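Local coordinates for cupin domain protein (Microcystis aeruginosa DIANCHI905, PDB 5ZBF) that is a bicupin isomerase that binds iron(II) and 4-hydroxyphenylpyruvic acid and probably acts in making the Choi moiety of aeruginosins, at residues A[27-32]-A[158-163]; A[47-52]-A[82-87]; A[118-123]-A[138-143]. One frame throughout, in Å; residues are numbered along the deposited sequence. Where two conformers were deposited one is given.

Contact 1 (A[27-32]-A[158-163]); sequences TIFQLS and IGFILN
Phe-29 and Phe-160 meet at the closest point of this contact, Phe-29 CZ lying 3.6 Å from Phe-160 CE2. The outer end of the Phe-29 ring, CE1 and CZ, comes against the CD2–CE2 side of Phe-160, with CE2 near the plane of the Phe-29 ring, at its edge. The planes are inclined at 57° and the centroids are 5.4 Å apart, an oblique aromatic pair. Ile-158 CG2 lies 3.9 Å from Phe-29 CD1, the two side chains running past each other in opposite senses, and Ile-158 CD1 touches Thr-27 CG2, also at 3.9 Å. Thr-27 turns this methyl inward because CG2 is anti to the backbone N, while its OG1 is hydrogen-bonded to Arg-101. No hydrogen bond joins the two segments; the contact is apolar and fully buried. Phe-97 touches both rings, edge-to-face with Phe-160 and also meeting Phe-29. Strands 27-32 and 158-161 run nearly parallel, 17° between directions, but their axes come no closer than 9.8 Å, so side chains fill the gap between the two cupin domains. Leu-99 of strand 94-101 packs on Thr-27, Phe-29 and Ile-158, and strand 201-208 adds Ile-206 to Phe-29 and Ile-204 to Phe-160.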
# COMPACT_ATOMS: atom_id res chain seq x y z
N THR A 27 -10.61 -6.33 2.05
CA THR A 27 -9.33 -5.77 2.43
C THR A 27 -9.54 -4.36 2.99
O THR A 27 -10.31 -3.57 2.45
CB THR A 27 -8.41 -5.67 1.20
OG1 THR A 27 -8.33 -6.95 0.57
CG2 THR A 27 -7.01 -5.21 1.59
N ILE A 28 -8.87 -4.08 4.10
CA ILE A 28 -8.79 -2.72 4.64
C ILE A 28 -7.44 -2.13 4.26
O ILE A 28 -6.39 -2.74 4.50
CB ILE A 28 -8.94 -2.72 6.17
CG1 ILE A 28 -10.33 -3.22 6.57
CG2 ILE A 28 -8.68 -1.34 6.73
CD1 ILE A 28 -10.36 -3.82 7.96
N PHE A 29 -7.46 -0.95 3.66
CA PHE A 29 -6.26 -0.19 3.38
C PHE A 29 -6.28 1.03 4.29
O PHE A 29 -7.31 1.70 4.39
CB PHE A 29 -6.23 0.26 1.91
CG PHE A 29 -5.07 1.15 1.55
CD1 PHE A 29 -3.92 0.62 0.99
CD2 PHE A 29 -5.11 2.52 1.79
CE1 PHE A 29 -2.83 1.42 0.67
CE2 PHE A 29 -4.03 3.33 1.49
CZ PHE A 29 -2.90 2.79 0.90
N GLN A 30 -5.16 1.32 4.94
CA GLN A 30 -5.07 2.53 5.74
C GLN A 30 -3.80 3.33 5.52
O GLN A 30 -2.73 2.77 5.34
CB GLN A 30 -5.25 2.21 7.23
CG GLN A 30 -4.22 1.26 7.80
CD GLN A 30 -4.62 0.67 9.15
OE1 GLN A 30 -5.80 0.46 9.43
NE2 GLN A 30 -3.64 0.37 9.98
N LEU A 31 -3.95 4.65 5.50
CA LEU A 31 -2.81 5.55 5.57
C LEU A 31 -2.62 5.89 7.04
O LEU A 31 -3.60 6.17 7.74
CB LEU A 31 -3.06 6.82 4.75
CG LEU A 31 -3.25 6.70 3.25
CD1 LEU A 31 -3.72 8.02 2.66
CD2 LEU A 31 -1.96 6.23 2.59
N SER A 32 -1.37 5.85 7.49
CA SER A 32 -1.00 6.02 8.90
C SER A 32 -0.11 7.23 9.11
O SER A 32 0.74 7.53 8.28
CB SER A 32 -0.21 4.79 9.38
OG SER A 32 -1.05 3.67 9.55
N ILE A 158 -5.37 -2.35 -5.50
CA ILE A 158 -5.54 -1.10 -4.78
C ILE A 158 -4.36 -0.23 -5.14
O ILE A 158 -3.22 -0.71 -5.09
CB ILE A 158 -5.56 -1.33 -3.26
CG1 ILE A 158 -6.77 -2.20 -2.90
CG2 ILE A 158 -5.58 -0.00 -2.51
CD1 ILE A 158 -6.69 -2.80 -1.51
N GLY A 159 -4.59 1.04 -5.45
CA GLY A 159 -3.46 1.92 -5.77
C GLY A 159 -3.62 3.37 -5.35
O GLY A 159 -4.71 3.83 -5.05
N PHE A 160 -2.49 4.08 -5.34
CA PHE A 160 -2.48 5.48 -4.98
C PHE A 160 -1.20 6.11 -5.49
O PHE A 160 -0.26 5.41 -5.86
CB PHE A 160 -2.61 5.64 -3.45
CG PHE A 160 -1.46 5.08 -2.65
CD1 PHE A 160 -0.45 5.91 -2.18
CD2 PHE A 160 -1.42 3.72 -2.32
CE1 PHE A 160 0.59 5.39 -1.42
CE2 PHE A 160 -0.38 3.21 -1.59
CZ PHE A 160 0.63 4.04 -1.13
N ILE A 161 -1.15 7.44 -5.46
CA ILE A 161 0.04 8.15 -5.92
C ILE A 161 0.61 9.03 -4.82
O ILE A 161 -0.08 9.37 -3.87
CB ILE A 161 -0.23 8.98 -7.20
CG1 ILE A 161 -1.16 10.17 -6.92
CG2 ILE A 161 -0.80 8.08 -8.28
CD1 ILE A 161 -1.38 11.08 -8.11
N LEU A 162 1.89 9.36 -4.96
CA LEU A 162 2.64 10.11 -3.95
C LEU A 162 2.77 11.59 -4.25
O LEU A 162 3.12 12.37 -3.37
CB LEU A 162 4.05 9.54 -3.85
CG LEU A 162 4.15 8.06 -3.52
CD1 LEU A 162 5.60 7.63 -3.42
CD2 LEU A 162 3.38 7.77 -2.24
N ASN A 163 2.53 11.97 -5.50
CA ASN A 163 2.74 13.34 -5.96
C ASN A 163 1.94 13.57 -7.23
O ASN A 163 1.61 12.61 -7.93
CB ASN A 163 4.22 13.58 -6.24
CG ASN A 163 4.72 12.78 -7.43
OD1 ASN A 163 4.77 11.55 -7.40
ND2 ASN A 163 5.08 13.49 -8.49

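Contact 2 (A[47-52]-A[82-87]); sequences ESQIGM and VSHGFV. With FE2 (Fe (II) ion), chain C; ENO (3-(4-hydroxy-phenyl)pyruvic acid), chain B.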
# COMPACT_ATOMS: atom_id res chain seq x y z
N GLU A 47 -6.41 -10.83 11.17
CA GLU A 47 -6.04 -10.34 9.84
C GLU A 47 -4.53 -10.39 9.67
O GLU A 47 -3.77 -10.01 10.57
CB GLU A 47 -6.53 -8.91 9.62
CG GLU A 47 -8.05 -8.75 9.60
CD GLU A 47 -8.68 -8.63 10.98
OE1 GLU A 47 -7.94 -8.54 11.99
OE2 GLU A 47 -9.93 -8.63 11.05
N SER A 48 -4.11 -10.87 8.50
CA SER A 48 -2.73 -10.70 8.05
C SER A 48 -2.52 -9.26 7.66
O SER A 48 -3.46 -8.57 7.23
CB SER A 48 -2.45 -11.59 6.84
OG SER A 48 -2.64 -12.95 7.16
N GLN A 49 -1.28 -8.80 7.79
CA GLN A 49 -0.95 -7.40 7.61
C GLN A 49 0.37 -7.22 6.88
O GLN A 49 1.34 -7.93 7.13
CB GLN A 49 -0.88 -6.72 8.98
CG GLN A 49 -0.53 -5.25 8.97
CD GLN A 49 -0.37 -4.69 10.37
OE1 GLN A 49 0.64 -4.08 10.71
NE2 GLN A 49 -1.38 -4.91 11.19
N ILE A 50 0.38 -6.26 5.97
CA ILE A 50 1.58 -5.80 5.30
C ILE A 50 1.56 -4.29 5.28
O ILE A 50 0.50 -3.69 5.39
CB ILE A 50 1.68 -6.31 3.84
CG1 ILE A 50 0.45 -5.88 3.03
CG2 ILE A 50 1.82 -7.83 3.83
CD1 ILE A 50 0.50 -6.27 1.56
N GLY A 51 2.72 -3.67 5.09
CA GLY A 51 2.78 -2.23 4.96
C GLY A 51 4.15 -1.69 4.64
O GLY A 51 5.12 -2.43 4.64
N MET A 52 4.20 -0.39 4.37
CA MET A 52 5.45 0.29 4.02
C MET A 52 5.44 1.68 4.62
O MET A 52 4.38 2.28 4.80
CB MET A 52 5.58 0.47 2.51
CG MET A 52 5.49 -0.79 1.68
SD MET A 52 5.86 -0.35 -0.03
CE MET A 52 7.47 0.43 0.16
N VAL A 82 0.34 -13.11 14.36
CA VAL A 82 1.75 -12.96 14.69
C VAL A 82 1.88 -11.64 15.43
O VAL A 82 1.45 -10.60 14.92
CB VAL A 82 2.65 -12.96 13.43
CG1 VAL A 82 4.09 -12.61 13.77
CG2 VAL A 82 2.57 -14.31 12.74
N SER A 83 2.44 -11.68 16.64
CA SER A 83 2.58 -10.47 17.45
C SER A 83 3.53 -9.50 16.77
O SER A 83 4.63 -9.86 16.38
CB SER A 83 3.06 -10.81 18.86
OG SER A 83 2.03 -11.41 19.61
N HIS A 84 3.10 -8.25 16.64
CA HIS A 84 3.93 -7.23 16.01
C HIS A 84 3.74 -5.88 16.68
O HIS A 84 2.62 -5.51 17.05
CB HIS A 84 3.66 -7.13 14.52
CG HIS A 84 2.23 -6.86 14.17
ND1 HIS A 84 1.26 -7.84 14.18
CD2 HIS A 84 1.61 -5.72 13.78
CE1 HIS A 84 0.11 -7.32 13.81
NE2 HIS A 84 0.29 -6.03 13.57
N GLY A 85 4.85 -5.16 16.82
CA GLY A 85 4.84 -3.81 17.38
C GLY A 85 5.82 -2.96 16.60
O GLY A 85 6.52 -3.46 15.72
N PHE A 86 5.89 -1.67 16.95
CA PHE A 86 6.73 -0.71 16.25
C PHE A 86 7.30 0.35 17.17
O PHE A 86 6.71 0.70 18.19
CB PHE A 86 5.93 0.01 15.15
CG PHE A 86 5.31 -0.90 14.13
CD1 PHE A 86 6.04 -1.32 13.02
CD2 PHE A 86 3.99 -1.32 14.26
CE1 PHE A 86 5.46 -2.15 12.07
CE2 PHE A 86 3.41 -2.15 13.32
CZ PHE A 86 4.14 -2.56 12.22
N VAL A 87 8.47 0.87 16.79
CA VAL A 87 8.97 2.12 17.34
C VAL A 87 9.29 3.05 16.18
O VAL A 87 9.87 2.64 15.18
CB VAL A 87 10.26 1.91 18.17
CG1 VAL A 87 10.93 3.24 18.51
CG2 VAL A 87 9.95 1.10 19.43
FE FE2 C . -1.44 -4.78 13.31
O4 ENO B . -0.26 -3.04 13.14
C9 ENO B . -1.05 0.17 15.96
C8 ENO B . -1.01 0.13 17.35
C7 ENO B . -0.22 -0.81 18.01
C6 ENO B . 0.54 -1.71 17.27
C5 ENO B . 0.51 -1.67 15.88
C4 ENO B . -0.28 -0.73 15.21
O3 ENO B . -0.19 -0.85 19.38
C3 ENO B . -0.30 -0.72 13.70
C2 ENO B . -0.95 -2.02 13.24
C1 ENO B . -2.38 -2.07 12.94
O2 ENO B . -3.04 -1.02 12.74
O1 ENO B . -2.92 -3.20 12.90
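Gln-49 and His-84 face each other across the metal site of the first cupin barrel, from strands 48-55 and 84-87, and share one iron(II). Metal bonds come first. His-84 NE2 binds the iron at 2.1 Å, and the amide end of Gln-49 is a second protein ligand. His-43 and His-45 complete the protein part of the site, a cupin set of three histidines with glutamine in the place where many relatives carry glutamate. The bound 4-hydroxyphenylpyruvic acid chelates the same ion through its keto oxygen O4, at 2.1 Å from the iron, and its carboxylate oxygen O1, at 2.2 Å. Gln-49 gets its amide to the metal on an extended chain, with CG anti to the backbone N (chi1 179°).

Contacts of the Phe-86 ring come next. Phe-86 lays its CD2–CE2 side beside the bound ligand, CE2 standing 3.9 Å from the ligand carbon C5, and O4 lies in the plane of the Phe-86 ring, at its edge. His-76 meets Phe-86 edge-to-face, and Leu-58 and Leu-60 of strand 57-62 also touch that ring.

One hydrogen bond sets the rotation of the metal-binding imidazole: on the side turned from the iron, His-84 ND1 donates to Val-82 O at 2.9 Å, with an N-H...O angle of 172° and the carbonyl oxygen only 2° out of the ring plane.

Contact 3 (A[118-123]-A[138-143]); sequences NQDKIT and VMMKIP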
# COMPACT_ATOMS: atom_id res chain seq x y z
N ASN A 118 12.39 -4.06 -11.55
CA ASN A 118 11.67 -4.97 -12.43
C ASN A 118 11.02 -4.21 -13.58
O ASN A 118 11.32 -3.03 -13.80
CB ASN A 118 10.62 -5.74 -11.62
CG ASN A 118 10.50 -7.19 -12.06
OD1 ASN A 118 10.14 -7.49 -13.20
ND2 ASN A 118 10.80 -8.11 -11.14
N GLN A 119 10.15 -4.88 -14.32
CA GLN A 119 9.35 -4.24 -15.36
C GLN A 119 7.86 -4.52 -15.15
O GLN A 119 7.47 -5.65 -14.90
CB GLN A 119 9.78 -4.75 -16.74
CG GLN A 119 9.29 -3.87 -17.87
CD GLN A 119 9.81 -4.32 -19.22
OE1 GLN A 119 10.73 -3.71 -19.77
NE2 GLN A 119 9.23 -5.38 -19.76
N ASP A 120 7.05 -3.47 -15.24
CA ASP A 120 5.60 -3.60 -15.11
C ASP A 120 5.07 -4.32 -16.35
O ASP A 120 5.37 -3.91 -17.46
CB ASP A 120 4.94 -2.23 -14.99
CG ASP A 120 3.43 -2.31 -14.82
OD1 ASP A 120 2.97 -2.92 -13.82
OD2 ASP A 120 2.70 -1.76 -15.67
N LYS A 121 4.29 -5.37 -16.14
CA LYS A 121 3.79 -6.20 -17.24
C LYS A 121 2.99 -5.42 -18.27
O LYS A 121 3.33 -5.40 -19.46
N ILE A 122 1.92 -4.76 -17.81
CA ILE A 122 0.95 -4.12 -18.70
C ILE A 122 1.51 -2.94 -19.50
O ILE A 122 1.21 -2.80 -20.68
CB ILE A 122 -0.28 -3.62 -17.90
N THR A 123 2.32 -2.10 -18.84
CA THR A 123 2.87 -0.90 -19.47
C THR A 123 4.28 -1.08 -20.05
O THR A 123 4.70 -0.27 -20.87
CB THR A 123 2.99 0.26 -18.46
OG1 THR A 123 3.92 -0.10 -17.44
CG2 THR A 123 1.63 0.59 -17.84
N VAL A 138 3.92 -3.02 -6.29
CA VAL A 138 4.63 -2.43 -7.42
C VAL A 138 4.66 -0.92 -7.24
O VAL A 138 3.63 -0.31 -7.02
CB VAL A 138 3.91 -2.76 -8.75
CG1 VAL A 138 4.69 -2.20 -9.93
CG2 VAL A 138 3.71 -4.26 -8.87
N MET A 139 5.85 -0.34 -7.30
CA MET A 139 6.03 1.12 -7.29
C MET A 139 6.65 1.50 -8.62
O MET A 139 7.62 0.88 -9.05
CB MET A 139 6.96 1.54 -6.16
CG MET A 139 7.09 3.04 -5.98
SD MET A 139 8.00 3.54 -4.50
CE MET A 139 9.64 2.95 -4.86
N MET A 140 6.11 2.52 -9.27
CA MET A 140 6.57 2.88 -10.60
C MET A 140 6.28 4.33 -10.94
O MET A 140 5.29 4.89 -10.48
CB MET A 140 5.90 1.99 -11.63
CG MET A 140 4.40 2.18 -11.74
SD MET A 140 3.66 0.91 -12.77
CE MET A 140 4.38 1.29 -14.36
N LYS A 141 7.13 4.90 -11.78
CA LYS A 141 6.93 6.26 -12.26
C LYS A 141 6.07 6.21 -13.51
O LYS A 141 6.38 5.47 -14.45
CB LYS A 141 8.26 6.95 -12.55
CG LYS A 141 8.95 7.45 -11.30
CD LYS A 141 10.02 8.48 -11.59
CE LYS A 141 10.22 9.43 -10.42
NZ LYS A 141 10.91 8.77 -9.28
N ILE A 142 4.99 6.98 -13.49
CA ILE A 142 4.14 7.19 -14.66
C ILE A 142 4.62 8.49 -15.31
O ILE A 142 4.39 9.56 -14.76
CB ILE A 142 2.65 7.33 -14.28
CG1 ILE A 142 2.18 6.15 -13.41
CG2 ILE A 142 1.79 7.45 -15.54
CD1 ILE A 142 2.33 4.78 -14.04
N PRO A 143 5.29 8.41 -16.47
CA PRO A 143 5.82 9.65 -17.05
C PRO A 143 4.75 10.68 -17.42
O PRO A 143 3.62 10.32 -17.70
CB PRO A 143 6.53 9.16 -18.32
CG PRO A 143 6.82 7.72 -18.07
CD PRO A 143 5.66 7.22 -17.27
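The backbones of Asp-120 and Met-140 never pair here: the chain leaves strand 112-119 and takes up helical phi/psi at 121-123, and the CA atoms of Asp-120 and Val-138 are the nearest across the contact, 7.8 Å apart. The turn is an Asx motif, closed by the Asp-120 carboxylate, and it packs against strand 138-142 of the second cupin domain. Met-140 carries the contact. CG sits between the backbone N and the carbonyl carbon (chi1 66°) and the chain bends at its end, which brings the thioether against the turn. There CE lies 3.6 Å from Asp-120 CB, while SD is 3.8 Å from Asp-120 CG, and the methionine crosses the aspartate at about a right angle. Thr-123 meets Met-140 tip to tip, OG1 against the CE methyl at 3.4 Å. Val-138 CG1 makes a looser contact with Asp-120 OD1, at 4.3 Å. That oxygen has a salt bridge with Lys-205 on the adjoining strand 201-208, so the two carboxylate oxygens have separate tasks: OD1 ties the turn to the barrel wall and OD2 shapes the turn itself. Leu-125 also packs on Met-140. Two donors of Thr-123 grip OD2: the backbone N comes from above the carboxylate plane at 3.2 Å, and Thr-123 OG1 donates at 2.7 Å to the anti lone pair of Asp-120 OD2.

Contact 1 lies deepest, its centre about 5 Å from that of the chain, and joins strands of the two cupin domains through methyl groups and aromatic rings alone. Contacts 2 and 3 sit further out, on opposite sides of the chain's centre with about 26 Å between their own centres. The touching residues of contact 2 are nevertheless buried too, and in contact 3 Thr-123 alone is partly exposed. Their touching atoms are more polar: contact 2 is organised by iron and the bound ligand, whereas contact 3 sets a methionine against a carboxylate-closed turn. Strand 94-101 links the first two, packing on Phe-29 and on Gln-49; strand 201-208 does likewise for contacts 1 and 3, touching Phe-160 and Val-138.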